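Local coordinates for protein N-Acetyltransferase, PseH (Campylobacter jejuni subsp. jejuni PT14, PDB 4XPL) that binds acetyl coenzyme A and probably acetylates the 4-amino group of a UDP-linked dideoxy sugar on the route to pseudaminic acid, which modifies flagellin, at residues I101-I106 / Q135-T140; K129-Y134 / D147-Y152; I75-I80 / I107-E112. The protein carries 8 engineered substitutions. All blocks are in the same frame, centred on the assembly; numbering follows the deposited sequence.

Contact 1: I101-I106 / Q135-T140. With ACO (acetyl coenzyme *a), chain B.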
loop_
_atom_site.group_PDB
_atom_site.type_symbol
_atom_site.label_atom_id
_atom_site.label_comp_id
_atom_site.label_asym_id
_atom_site.label_seq_id
_atom_site.Cartn_x
_atom_site.Cartn_y
_atom_site.Cartn_z
ATOM N N ILE A 101 -6.172 1.095 -10.268
ATOM C CA ILE A 101 -6.186 -0.342 -10.039
ATOM C C ILE A 101 -5.758 -0.666 -8.624
ATOM O O ILE A 101 -6.417 -1.441 -7.919
ATOM C CB ILE A 101 -5.233 -1.062 -11.003
ATOM C CG1 ILE A 101 -5.731 -0.845 -12.431
ATOM C CG2 ILE A 101 -5.151 -2.540 -10.609
ATOM C CD1 ILE A 101 -4.898 -1.519 -13.546
ATOM N N LEU A 102 -4.662 -0.058 -8.185
ATOM C CA LEU A 102 -4.198 -0.241 -6.819
ATOM C C LEU A 102 -5.226 0.214 -5.792
ATOM O O LEU A 102 -5.429 -0.465 -4.777
ATOM C CB LEU A 102 -2.866 0.459 -6.578
ATOM C CG LEU A 102 -1.696 0.150 -7.513
ATOM C CD1 LEU A 102 -0.426 0.954 -7.147
ATOM C CD2 LEU A 102 -1.423 -1.371 -7.552
ATOM N N MET A 103 -5.878 1.340 -6.073
ATOM C CA MET A 103 -6.949 1.873 -5.202
ATOM C C MET A 103 -8.156 0.928 -5.154
ATOM O O MET A 103 -8.721 0.681 -4.078
ATOM C CB MET A 103 -7.402 3.266 -5.670
ATOM C CG MET A 103 -6.439 4.398 -5.406
ATOM S SD MET A 103 -5.977 4.566 -3.658
ATOM C CE MET A 103 -7.600 4.891 -2.938
ATOM N N ASN A 104 -8.563 0.389 -6.298
ATOM C CA ASN A 104 -9.622 -0.621 -6.295
ATOM C C ASN A 104 -9.270 -1.787 -5.387
ATOM O O ASN A 104 -10.119 -2.261 -4.640
ATOM C CB ASN A 104 -9.902 -1.202 -7.705
ATOM C CG ASN A 104 -10.591 -0.210 -8.640
ATOM O OD1 ASN A 104 -11.264 0.756 -8.202
ATOM N ND2 ASN A 104 -10.406 -0.433 -9.953
ATOM N N GLU A 105 -8.047 -2.300 -5.513
ATOM C CA GLU A 105 -7.600 -3.405 -4.683
ATOM C C GLU A 105 -7.539 -3.074 -3.197
ATOM O O GLU A 105 -7.898 -3.908 -2.358
ATOM C CB GLU A 105 -6.235 -3.915 -5.138
ATOM C CG GLU A 105 -6.231 -4.514 -6.518
ATOM C CD GLU A 105 -7.228 -5.666 -6.682
ATOM O OE1 GLU A 105 -7.203 -6.590 -5.847
ATOM O OE2 GLU A 105 -8.020 -5.625 -7.633
ATOM N N ILE A 106 -7.064 -1.880 -2.875
ATOM C CA ILE A 106 -6.990 -1.429 -1.492
ATOM C C ILE A 106 -8.378 -1.416 -0.860
ATOM O O ILE A 106 -8.568 -1.930 0.240
ATOM C CB ILE A 106 -6.350 -0.012 -1.368
ATOM C CG1 ILE A 106 -4.818 -0.101 -1.535
ATOM C CG2 ILE A 106 -6.702 0.658 0.006
ATOM C CD1 ILE A 106 -4.179 1.115 -2.097
ATOM N N GLN A 135 -9.429 11.589 -3.808
ATOM C CA GLN A 135 -10.665 12.348 -4.006
ATOM C C GLN A 135 -11.534 11.653 -5.044
ATOM O O GLN A 135 -12.759 11.593 -4.897
ATOM C CB GLN A 135 -10.360 13.787 -4.464
ATOM C CG GLN A 135 -11.566 14.577 -4.947
ATOM C CD GLN A 135 -11.505 14.901 -6.426
ATOM O OE1 GLN A 135 -10.855 15.888 -6.824
ATOM N NE2 GLN A 135 -12.195 14.101 -7.252
ATOM N N GLN A 136 -10.912 11.137 -6.100
ATOM C CA GLN A 136 -11.671 10.435 -7.143
ATOM C C GLN A 136 -12.333 9.158 -6.621
ATOM O O GLN A 136 -13.305 8.690 -7.190
ATOM C CB GLN A 136 -10.780 10.103 -8.343
ATOM C CG GLN A 136 -10.445 11.323 -9.188
ATOM C CD GLN A 136 -9.466 11.042 -10.304
ATOM O OE1 GLN A 136 -9.382 11.815 -11.259
ATOM N NE2 GLN A 136 -8.718 9.958 -10.197
ATOM N N ASN A 137 -11.793 8.585 -5.554
ATOM C CA ASN A 137 -12.371 7.387 -4.936
ATOM C C ASN A 137 -13.185 7.706 -3.646
ATOM O O ASN A 137 -13.409 6.834 -2.783
ATOM C CB ASN A 137 -11.264 6.364 -4.668
ATOM C CG ASN A 137 -10.762 5.713 -5.936
ATOM O OD1 ASN A 137 -11.331 4.726 -6.383
ATOM N ND2 ASN A 137 -9.751 6.316 -6.576
ATOM N N HIS A 138 -13.665 8.945 -3.590
ATOM C CA HIS A 138 -14.613 9.476 -2.575
ATOM C C HIS A 138 -14.045 9.660 -1.179
ATOM O O HIS A 138 -14.801 9.806 -0.209
ATOM C CB HIS A 138 -15.929 8.691 -2.542
ATOM C CG HIS A 138 -16.469 8.379 -3.896
ATOM N ND1 HIS A 138 -16.486 9.307 -4.917
ATOM C CD2 HIS A 138 -17.051 7.262 -4.389
ATOM C CE1 HIS A 138 -17.031 8.759 -5.989
ATOM N NE2 HIS A 138 -17.386 7.522 -5.696
ATOM N N PHE A 139 -12.715 9.712 -1.079
ATOM C CA PHE A 139 -12.070 10.112 0.154
ATOM C C PHE A 139 -12.352 11.574 0.484
ATOM O O PHE A 139 -12.562 12.415 -0.389
ATOM C CB PHE A 139 -10.552 9.847 0.107
ATOM C CG PHE A 139 -10.188 8.402 0.294
ATOM C CD1 PHE A 139 -10.297 7.499 -0.764
ATOM C CD2 PHE A 139 -9.808 7.923 1.539
ATOM C CE1 PHE A 139 -9.999 6.179 -0.594
ATOM C CE2 PHE A 139 -9.507 6.605 1.703
ATOM C CZ PHE A 139 -9.588 5.729 0.632
ATOM N N THR A 140 -12.394 11.865 1.768
ATOM C CA THR A 140 -12.620 13.218 2.207
ATOM C C THR A 140 -11.513 13.599 3.210
ATOM O O THR A 140 -11.088 12.791 4.031
ATOM C CB THR A 140 -14.084 13.412 2.694
ATOM O OG1 THR A 140 -14.385 12.528 3.761
ATOM C CG2 THR A 140 -15.087 13.102 1.574
HETATM N N1A ACO B . -3.169 17.996 -9.770
HETATM C C2A ACO B . -4.259 17.205 -9.874
HETATM N N3A ACO B . -4.223 15.997 -10.476
HETATM C C4A ACO B . -3.078 15.494 -11.017
HETATM C C5A ACO B . -1.848 16.293 -10.935
HETATM C C6A ACO B . -1.960 17.620 -10.262
HETATM N N6A ACO B . -0.889 18.446 -10.137
HETATM N N7A ACO B . -0.884 15.566 -11.544
HETATM C C8A ACO B . -1.445 14.402 -11.978
HETATM N N9A ACO B . -2.757 14.359 -11.657
HETATM C C1B ACO B . -3.748 13.270 -11.928
HETATM C C2B ACO B . -3.558 12.563 -13.265
HETATM O O2B ACO B . -4.072 13.336 -14.353
HETATM C C3B ACO B . -4.344 11.294 -13.021
HETATM O O3B ACO B . -5.719 11.568 -13.289
HETATM P P3B ACO B . -6.846 10.432 -13.516
HETATM O O7A ACO B . -6.901 9.634 -12.217
HETATM O O8A ACO B . -8.093 11.259 -13.736
HETATM O O9A ACO B . -6.394 9.647 -14.732
HETATM C C4B ACO B . -4.108 10.981 -11.542
HETATM O O4B ACO B . -3.706 12.221 -10.939
HETATM C C5B ACO B . -3.047 9.892 -11.345
HETATM O O5B ACO B . -1.863 10.182 -12.104
HETATM P P1A ACO B . -0.986 9.063 -12.883
HETATM O O1A ACO B . 0.214 9.707 -13.521
HETATM O O2A ACO B . -1.903 8.179 -13.701
HETATM O O3A ACO B . -0.271 8.251 -11.693
HETATM P P2A ACO B . -0.654 6.763 -11.272
HETATM O O4A ACO B . -2.153 6.621 -11.229
HETATM O O5A ACO B . 0.130 5.841 -12.183
HETATM O O6A ACO B . 0.048 6.629 -9.824
HETATM C CBP ACO B . 0.514 6.931 -7.538
HETATM C CCP ACO B . -0.338 7.402 -8.691
HETATM C CDP ACO B . 0.231 5.417 -7.312
HETATM C CEP ACO B . 0.156 7.746 -6.288
HETATM C CAP ACO B . 1.978 7.174 -7.941
HETATM O OAP ACO B . 2.197 8.572 -8.251
HETATM C C9P ACO B . 2.948 6.758 -6.881
HETATM O O9P ACO B . 3.225 5.570 -6.701
HETATM N N8P ACO B . 3.512 7.750 -6.187
HETATM C C7P ACO B . 4.548 7.501 -5.190
HETATM C C6P ACO B . 3.980 6.783 -3.958
HETATM C C5P ACO B . 2.896 7.602 -3.284
HETATM O O5P ACO B . 2.975 8.834 -3.219
HETATM N N4P ACO B . 1.891 6.932 -2.721
HETATM C C3P ACO B . 0.940 7.628 -1.838
HETATM C C2P ACO B . 1.511 7.737 -0.406
HETATM S S1P ACO B . 1.588 6.088 0.259
HETATM C C ACO B . 3.179 5.605 0.161
HETATM O O ACO B . 4.028 6.345 -0.352
HETATM C CH3 ACO B . 3.519 4.231 0.684
HETATM O O HOH W 1 -12.350 2.199 -6.058
#

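Contact 2: K129-Y134 / D147-Y152. Engineered in segment 147-152: Tyr150 (natural residue His), Val151 (natural residue Ile), Tyr152 (natural residue Cys). With ACO (acetyl coenzyme *a), chain B.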
loop_
_atom_site.group_PDB
_atom_site.type_symbol
_atom_site.label_atom_id
_atom_site.label_comp_id
_atom_site.label_asym_id
_atom_site.label_seq_id
_atom_site.Cartn_x
_atom_site.Cartn_y
_atom_site.Cartn_z
ATOM N N LYS A 129 -0.879 14.099 -7.043
ATOM C CA LYS A 129 -1.279 12.880 -7.709
ATOM C C LYS A 129 -2.063 12.023 -6.751
ATOM O O LYS A 129 -3.140 11.556 -7.089
ATOM C CB LYS A 129 -0.081 12.096 -8.283
ATOM C CG LYS A 129 0.302 12.549 -9.673
ATOM C CD LYS A 129 1.147 11.540 -10.431
ATOM C CE LYS A 129 2.620 11.620 -10.068
ATOM N NZ LYS A 129 3.445 11.557 -11.327
ATOM N N ALA A 130 -1.523 11.807 -5.557
ATOM C CA ALA A 130 -2.177 10.940 -4.587
ATOM C C ALA A 130 -3.500 11.547 -4.114
ATOM O O ALA A 130 -4.523 10.846 -3.995
ATOM C CB ALA A 130 -1.253 10.645 -3.405
ATOM N N LEU A 131 -3.486 12.841 -3.816
ATOM C CA LEU A 131 -4.720 13.507 -3.381
ATOM C C LEU A 131 -5.849 13.392 -4.395
ATOM O O LEU A 131 -6.952 13.038 -4.037
ATOM C CB LEU A 131 -4.474 14.966 -3.077
ATOM C CG LEU A 131 -3.712 15.158 -1.779
ATOM C CD1 LEU A 131 -3.109 16.617 -1.739
ATOM C CD2 LEU A 131 -4.656 14.862 -0.612
ATOM N N LYS A 132 -5.562 13.699 -5.645
ATOM C CA LYS A 132 -6.550 13.599 -6.711
ATOM C C LYS A 132 -7.131 12.169 -6.789
ATOM O O LYS A 132 -8.341 11.964 -6.937
ATOM C CB LYS A 132 -5.879 13.957 -8.028
ATOM C CG LYS A 132 -6.803 13.973 -9.270
ATOM C CD LYS A 132 -8.002 14.873 -9.005
ATOM C CE LYS A 132 -8.641 15.409 -10.252
ATOM N NZ LYS A 132 -9.364 16.678 -9.873
ATOM N N LEU A 133 -6.251 11.186 -6.660
ATOM C CA LEU A 133 -6.650 9.791 -6.759
ATOM C C LEU A 133 -7.590 9.439 -5.621
ATOM O O LEU A 133 -8.600 8.781 -5.832
ATOM C CB LEU A 133 -5.401 8.916 -6.697
ATOM C CG LEU A 133 -5.544 7.503 -7.164
ATOM C CD1 LEU A 133 -6.073 7.479 -8.604
ATOM C CD2 LEU A 133 -4.181 6.816 -7.011
ATOM N N TYR A 134 -7.254 9.892 -4.414
ATOM C CA TYR A 134 -8.082 9.648 -3.224
ATOM C C TYR A 134 -9.437 10.342 -3.349
ATOM O O TYR A 134 -10.480 9.751 -3.045
ATOM C CB TYR A 134 -7.353 10.117 -1.948
ATOM C CG TYR A 134 -6.064 9.355 -1.640
ATOM C CD1 TYR A 134 -5.676 8.242 -2.392
ATOM C CD2 TYR A 134 -5.225 9.757 -0.602
ATOM C CE1 TYR A 134 -4.499 7.572 -2.131
ATOM C CE2 TYR A 134 -4.026 9.043 -0.318
ATOM C CZ TYR A 134 -3.689 7.963 -1.082
ATOM O OH TYR A 134 -2.516 7.267 -0.835
ATOM N N ASP A 147 2.486 19.218 7.842
ATOM C CA ASP A 147 3.015 18.411 6.747
ATOM C C ASP A 147 1.939 17.712 5.909
ATOM O O ASP A 147 2.103 17.554 4.684
ATOM C CB ASP A 147 3.915 17.304 7.306
ATOM C CG ASP A 147 5.063 17.828 8.125
ATOM O OD1 ASP A 147 5.894 18.592 7.584
ATOM O OD2 ASP A 147 5.146 17.439 9.311
ATOM N N PHE A 148 0.862 17.262 6.562
ATOM C CA PHE A 148 -0.024 16.263 5.956
ATOM C C PHE A 148 -1.480 16.706 5.813
ATOM O O PHE A 148 -1.978 17.538 6.585
ATOM C CB PHE A 148 0.015 14.976 6.793
ATOM C CG PHE A 148 1.397 14.390 6.953
ATOM C CD1 PHE A 148 2.049 13.815 5.865
ATOM C CD2 PHE A 148 2.037 14.394 8.189
ATOM C CE1 PHE A 148 3.325 13.260 5.995
ATOM C CE2 PHE A 148 3.317 13.845 8.336
ATOM C CZ PHE A 148 3.968 13.282 7.226
ATOM N N TYR A 149 -2.147 16.160 4.803
ATOM C CA TYR A 149 -3.594 16.051 4.812
ATOM C C TYR A 149 -3.921 14.651 5.257
ATOM O O TYR A 149 -3.244 13.695 4.857
ATOM C CB TYR A 149 -4.213 16.277 3.431
ATOM C CG TYR A 149 -4.073 17.665 2.891
ATOM C CD1 TYR A 149 -4.486 18.774 3.634
ATOM C CD2 TYR A 149 -3.538 17.885 1.634
ATOM C CE1 TYR A 149 -4.358 20.056 3.127
ATOM C CE2 TYR A 149 -3.417 19.143 1.122
ATOM C CZ TYR A 149 -3.809 20.233 1.871
ATOM O OH TYR A 149 -3.672 21.500 1.349
ATOM N N TYR A 150 -5.010 14.520 6.010
ATOM C CA TYR A 150 -5.480 13.225 6.513
ATOM C C TYR A 150 -6.824 12.956 5.842
ATOM O O TYR A 150 -7.710 13.826 5.882
ATOM C CB TYR A 150 -5.652 13.286 8.053
ATOM C CG TYR A 150 -4.361 13.484 8.800
ATOM C CD1 TYR A 150 -3.841 14.755 8.995
ATOM C CD2 TYR A 150 -3.655 12.392 9.323
ATOM C CE1 TYR A 150 -2.634 14.951 9.667
ATOM C CE2 TYR A 150 -2.453 12.569 9.998
ATOM C CZ TYR A 150 -1.941 13.856 10.153
ATOM O OH TYR A 150 -0.751 14.037 10.819
ATOM N N VAL A 151 -6.976 11.780 5.204
ATOM C CA VAL A 151 -8.209 11.456 4.488
ATOM C C VAL A 151 -8.838 10.172 4.983
ATOM O O VAL A 151 -8.163 9.297 5.584
ATOM C CB VAL A 151 -7.992 11.356 2.923
ATOM C CG1 VAL A 151 -7.508 12.664 2.383
ATOM C CG2 VAL A 151 -7.034 10.242 2.567
ATOM N N TYR A 152 -10.146 10.064 4.784
ATOM C CA TYR A 152 -10.850 8.861 5.148
ATOM C C TYR A 152 -11.953 8.517 4.150
ATOM O O TYR A 152 -12.471 9.379 3.449
ATOM C CB TYR A 152 -11.469 8.960 6.554
ATOM C CG TYR A 152 -12.796 9.682 6.583
ATOM C CD1 TYR A 152 -12.862 11.073 6.619
ATOM C CD2 TYR A 152 -14.001 8.979 6.537
ATOM C CE1 TYR A 152 -14.087 11.738 6.623
ATOM C CE2 TYR A 152 -15.224 9.647 6.544
ATOM C CZ TYR A 152 -15.255 11.017 6.568
ATOM O OH TYR A 152 -16.465 11.675 6.584
HETATM N N1A ACO B . -3.169 17.996 -9.770
HETATM C C2A ACO B . -4.259 17.205 -9.874
HETATM N N3A ACO B . -4.223 15.997 -10.476
HETATM C C4A ACO B . -3.078 15.494 -11.017
HETATM C C5A ACO B . -1.848 16.293 -10.935
HETATM C C6A ACO B . -1.960 17.620 -10.262
HETATM N N6A ACO B . -0.889 18.446 -10.137
HETATM N N7A ACO B . -0.884 15.566 -11.544
HETATM C C8A ACO B . -1.445 14.402 -11.978
HETATM N N9A ACO B . -2.757 14.359 -11.657
HETATM C C1B ACO B . -3.748 13.270 -11.928
HETATM C C2B ACO B . -3.558 12.563 -13.265
HETATM O O2B ACO B . -4.072 13.336 -14.353
HETATM C C3B ACO B . -4.344 11.294 -13.021
HETATM O O3B ACO B . -5.719 11.568 -13.289
HETATM P P3B ACO B . -6.846 10.432 -13.516
HETATM O O7A ACO B . -6.901 9.634 -12.217
HETATM O O8A ACO B . -8.093 11.259 -13.736
HETATM O O9A ACO B . -6.394 9.647 -14.732
HETATM C C4B ACO B . -4.108 10.981 -11.542
HETATM O O4B ACO B . -3.706 12.221 -10.939
HETATM C C5B ACO B . -3.047 9.892 -11.345
HETATM O O5B ACO B . -1.863 10.182 -12.104
HETATM P P1A ACO B . -0.986 9.063 -12.883
HETATM O O1A ACO B . 0.214 9.707 -13.521
HETATM O O2A ACO B . -1.903 8.179 -13.701
HETATM O O3A ACO B . -0.271 8.251 -11.693
HETATM P P2A ACO B . -0.654 6.763 -11.272
HETATM O O4A ACO B . -2.153 6.621 -11.229
HETATM O O5A ACO B . 0.130 5.841 -12.183
HETATM O O6A ACO B . 0.048 6.629 -9.824
HETATM C CBP ACO B . 0.514 6.931 -7.538
HETATM C CCP ACO B . -0.338 7.402 -8.691
HETATM C CDP ACO B . 0.231 5.417 -7.312
HETATM C CEP ACO B . 0.156 7.746 -6.288
HETATM C CAP ACO B . 1.978 7.174 -7.941
HETATM O OAP ACO B . 2.197 8.572 -8.251
HETATM C C9P ACO B . 2.948 6.758 -6.881
HETATM O O9P ACO B . 3.225 5.570 -6.701
HETATM N N8P ACO B . 3.512 7.750 -6.187
HETATM C C7P ACO B . 4.548 7.501 -5.190
HETATM C C6P ACO B . 3.980 6.783 -3.958
HETATM C C5P ACO B . 2.896 7.602 -3.284
HETATM O O5P ACO B . 2.975 8.834 -3.219
HETATM N N4P ACO B . 1.891 6.932 -2.721
HETATM C C3P ACO B . 0.940 7.628 -1.838
HETATM C C2P ACO B . 1.511 7.737 -0.406
HETATM S S1P ACO B . 1.588 6.088 0.259
HETATM C C ACO B . 3.179 5.605 0.161
HETATM O O ACO B . 4.028 6.345 -0.352
HETATM C CH3 ACO B . 3.519 4.231 0.684
#

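Contact 3: I75-I80 / I107-E112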
loop_
_atom_site.group_PDB
_atom_site.type_symbol
_atom_site.label_atom_id
_atom_site.label_comp_id
_atom_site.label_asym_id
_atom_site.label_seq_id
_atom_site.Cartn_x
_atom_site.Cartn_y
_atom_site.Cartn_z
ATOM N N ILE A 75 0.816 -2.432 -2.486
ATOM C CA ILE A 75 -0.124 -1.802 -1.572
ATOM C C ILE A 75 0.122 -2.256 -0.151
ATOM O O ILE A 75 0.709 -3.293 0.063
ATOM C CB ILE A 75 -1.605 -2.065 -1.995
ATOM C CG1 ILE A 75 -1.949 -3.551 -1.968
ATOM C CG2 ILE A 75 -1.885 -1.448 -3.371
ATOM C CD1 ILE A 75 -3.466 -3.850 -2.177
ATOM N N ASP A 76 -0.307 -1.447 0.819
ATOM C CA ASP A 76 -0.109 -1.788 2.184
ATOM C C ASP A 76 -1.209 -1.265 3.065
ATOM O O ASP A 76 -1.883 -0.230 2.768
ATOM C CB ASP A 76 1.273 -1.351 2.718
ATOM C CG ASP A 76 1.401 0.129 2.892
ATOM O OD1 ASP A 76 1.058 0.630 3.981
ATOM O OD2 ASP A 76 1.854 0.775 1.932
ATOM N N PHE A 77 -1.364 -2.006 4.164
ATOM C CA PHE A 77 -2.327 -1.704 5.205
ATOM C C PHE A 77 -1.585 -1.772 6.534
ATOM O O PHE A 77 -0.924 -2.757 6.803
ATOM C CB PHE A 77 -3.450 -2.737 5.172
ATOM C CG PHE A 77 -4.069 -2.925 3.824
ATOM C CD1 PHE A 77 -3.553 -3.857 2.924
ATOM C CD2 PHE A 77 -5.201 -2.223 3.467
ATOM C CE1 PHE A 77 -4.130 -4.025 1.687
ATOM C CE2 PHE A 77 -5.808 -2.420 2.264
ATOM C CZ PHE A 77 -5.285 -3.302 1.356
ATOM N N VAL A 78 -1.619 -0.686 7.308
ATOM C CA VAL A 78 -0.944 -0.624 8.571
ATOM C C VAL A 78 -1.914 -0.083 9.619
ATOM O O VAL A 78 -2.987 0.483 9.282
ATOM C CB VAL A 78 0.380 0.197 8.466
ATOM C CG1 VAL A 78 1.266 -0.392 7.354
ATOM C CG2 VAL A 78 0.134 1.718 8.218
ATOM N N ASN A 79 -1.557 -0.307 10.880
ATOM C CA ASN A 79 -2.401 0.041 12.025
ATOM C C ASN A 79 -3.767 -0.608 11.873
ATOM O O ASN A 79 -4.795 0.009 12.104
ATOM C CB ASN A 79 -2.555 1.555 12.170
ATOM C CG ASN A 79 -1.241 2.262 12.424
ATOM O OD1 ASN A 79 -0.550 1.985 13.385
ATOM N ND2 ASN A 79 -0.905 3.198 11.556
ATOM N N ILE A 80 -3.772 -1.862 11.446
ATOM C CA ILE A 80 -5.018 -2.565 11.236
ATOM C C ILE A 80 -5.658 -2.883 12.580
ATOM O O ILE A 80 -5.016 -3.451 13.470
ATOM C CB ILE A 80 -4.841 -3.889 10.476
ATOM C CG1 ILE A 80 -4.192 -3.647 9.124
ATOM C CG2 ILE A 80 -6.198 -4.603 10.365
ATOM C CD1 ILE A 80 -3.710 -4.939 8.430
ATOM N N ILE A 107 -9.336 -0.799 -1.539
ATOM C CA ILE A 107 -10.683 -0.646 -0.997
ATOM C C ILE A 107 -11.389 -1.994 -0.886
ATOM O O ILE A 107 -11.985 -2.318 0.177
ATOM C CB ILE A 107 -11.507 0.411 -1.824
ATOM C CG1 ILE A 107 -10.818 1.780 -1.740
ATOM C CG2 ILE A 107 -12.928 0.464 -1.353
ATOM C CD1 ILE A 107 -11.347 2.828 -2.683
ATOM N N LYS A 108 -11.310 -2.800 -1.946
ATOM C CA LYS A 108 -11.869 -4.134 -1.907
ATOM C C LYS A 108 -11.298 -4.959 -0.751
ATOM O O LYS A 108 -12.042 -5.534 0.047
ATOM C CB LYS A 108 -11.654 -4.853 -3.257
ATOM C CG LYS A 108 -12.311 -6.218 -3.329
ATOM C CD LYS A 108 -12.204 -6.810 -4.761
ATOM C CE LYS A 108 -12.866 -8.192 -4.839
ATOM N NZ LYS A 108 -13.017 -8.679 -6.257
ATOM N N TYR A 109 -9.976 -5.010 -0.650
ATOM C CA TYR A 109 -9.341 -5.815 0.394
ATOM C C TYR A 109 -9.701 -5.312 1.787
ATOM O O TYR A 109 -10.031 -6.080 2.679
ATOM C CB TYR A 109 -7.804 -5.834 0.236
ATOM C CG TYR A 109 -7.181 -6.887 1.115
ATOM C CD1 TYR A 109 -7.049 -8.182 0.674
ATOM C CD2 TYR A 109 -6.691 -6.570 2.383
ATOM C CE1 TYR A 109 -6.494 -9.174 1.482
ATOM C CE2 TYR A 109 -6.142 -7.560 3.203
ATOM C CZ TYR A 109 -6.030 -8.845 2.742
ATOM O OH TYR A 109 -5.457 -9.830 3.533
ATOM N N ALA A 110 -9.649 -4.018 1.985
ATOM C CA ALA A 110 -10.025 -3.454 3.292
ATOM C C ALA A 110 -11.477 -3.745 3.675
ATOM O O ALA A 110 -11.766 -4.185 4.797
ATOM C CB ALA A 110 -9.791 -1.953 3.290
ATOM N N PHE A 111 -12.398 -3.529 2.744
ATOM C CA PHE A 111 -13.812 -3.708 3.039
ATOM C C PHE A 111 -14.238 -5.181 3.064
ATOM O O PHE A 111 -15.034 -5.555 3.895
ATOM C CB PHE A 111 -14.688 -2.945 2.038
ATOM C CG PHE A 111 -14.696 -1.443 2.221
ATOM C CD1 PHE A 111 -14.135 -0.836 3.326
ATOM C CD2 PHE A 111 -15.306 -0.641 1.266
ATOM C CE1 PHE A 111 -14.167 0.557 3.487
ATOM C CE2 PHE A 111 -15.340 0.763 1.416
ATOM C CZ PHE A 111 -14.765 1.348 2.518
ATOM N N GLU A 112 -13.712 -5.999 2.155
ATOM C CA GLU A 112 -14.157 -7.374 2.003
ATOM C C GLU A 112 -13.344 -8.413 2.791
ATOM O O GLU A 112 -13.914 -9.403 3.278
ATOM C CB GLU A 112 -14.204 -7.789 0.523
ATOM C CG GLU A 112 -15.237 -7.009 -0.296
ATOM C CD GLU A 112 -15.408 -7.550 -1.716
ATOM O OE1 GLU A 112 -14.989 -8.705 -1.993
ATOM O OE2 GLU A 112 -15.970 -6.805 -2.561
#

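Contact 1: I101-I106 / Q135-T140
Met103 and Phe139 supply the apolar part of this contact. The methyl CE of Met103 comes obliquely to the Phe139 ring, 3.6 Å from its CE1. The methionine chain is bent at both chi2 (-56°) and chi3 (-61°), a fold that an unbranched thioether tolerates easily and that brings CE round to the ring. Higher up the same side chain, Met103 CB lies 4.0 Å from Asn137 ND2.

The polar part runs through a water. It donates to Asn104 OD1 at 2.8 Å and to Asn137 OD1 at 2.7 Å, so the two amides are bridged without touching. Gln100 NE2 binds both of these oxygens as well, and Asn137 ND2 is taken up by the backbone oxygen of Leu133.

Helix 128-136 ends here in a Schellman motif with His138, at positive phi, as its C-prime residue. Just before the turn, the extended Gln136 reaches the cofactor's 3'-phosphate: its NE2 donates to O7A over 2.7 Å, nearly straight at 170°.

The turn that follows helix 128-136 packs on helix 99-114, which Leu133 and Tyr134 also reach through Met103. Phe139 leads into strand 140-144, its ring packing on Phe87 of strand 84-91 and on Val151 and Leu153 of strand 148-154.

Contact 2: K129-Y134 / D147-Y152
The backbone oxygen of Ala130 accepts Tyr134 N at 2.9 Å, and the ring of that tyrosine goes on to touch Val151. The same oxygen stands 3.1 Å above one face of the Tyr134 ring, offset toward the rim, a close approach and not a second bond. Chi1 of -64° puts CG beside the backbone N, and chi2 near zero (-6°) turns the ring so that one face lies against Ala130 O.

Across the interface, Val151 CG2 approaches this ring obliquely, 3.7 Å from Tyr134 CD2. Val151 is an engineered residue, isoleucine in the natural sequence. One turn earlier, Leu131 CD1 comes in at the edge of the Tyr149 ring, near its plane, 3.6 Å from Tyr149 CD2. The forked end of leucine suits this place, since Leu131 CD2 also approaches Tyr149 CD2.

The helix also lies along the cofactor: Lys132 CG is 3.5 Å from N3A of the adenine, and Lys129 CG is 3.4 Å from its C8A. Tyr134 OH sits 3.6 Å from C3P on the pantetheine arm.

Between 129-134 and 147-152 the contact is apolar, so side-chain shape rather than directional bonding sets how they fit, while other groups of the same helical segment touch the adenine and the pantetheine arm.

Contact 3: I75-I80 / I107-E112
Phe77 gives up more surface here than any other residue, its ring reaching from strand 70-78 to Tyr109 and Ala110 of the helix. Tyr109 CD2 lies over one face of that ring, 3.7 Å from Phe77 CE1, and Tyr109 CB is as near to Phe77 CZ. The two rings are inclined at 36° with centroids 5.2 Å apart, too tilted for a parallel stack and too flat for an edge-to-face pair. Tyr109 gets there because its CG is anti to the backbone N (chi1 -168°), which sets the ring where CD2 and CB of Tyr109 both lie against Phe77.

In the GNAT fold, helix 99-114 follows the loop that holds the cofactor, and here it packs across the central strands of the sheet; Gly97, just ahead of it, donates its amide to acetyl coenzyme A. The contact lies further along, where the helix widens into a pi-type turn at 109-112.

Ala110 is the third partner, its CB 4.1 Å from Phe77 CE2. A single methyl is small enough for the helix backbone to lie close to the Phe77 ring, whose CE2 is also near Ala110 N. Beyond the pair, Tyr109 meets Phe63 of strand 61-67 edge-to-face, and Phe77 also packs on Ile106 and Cys85.

Going from the N terminus, strand segment 75-80 comes first, and contact 3 closes a loop of 26 residues that contains strand 84-91 and the start of helix 99-114. Contact 1 opens inside that loop, at 101-106, and closes beyond it at 135-140, so the two cross; strand 118-124 lies within its span. Contact 2 in turn opens at 129-134, inside contact 1, and closes at 147-152, crossing it round strand 140-144. Contacts 3 and 2 follow in series without touching. Together the contacts tie strand 70-78 to helix 99-114, that helix to the turn ending helix 128-136, and helix 128-136 to strand 148-154.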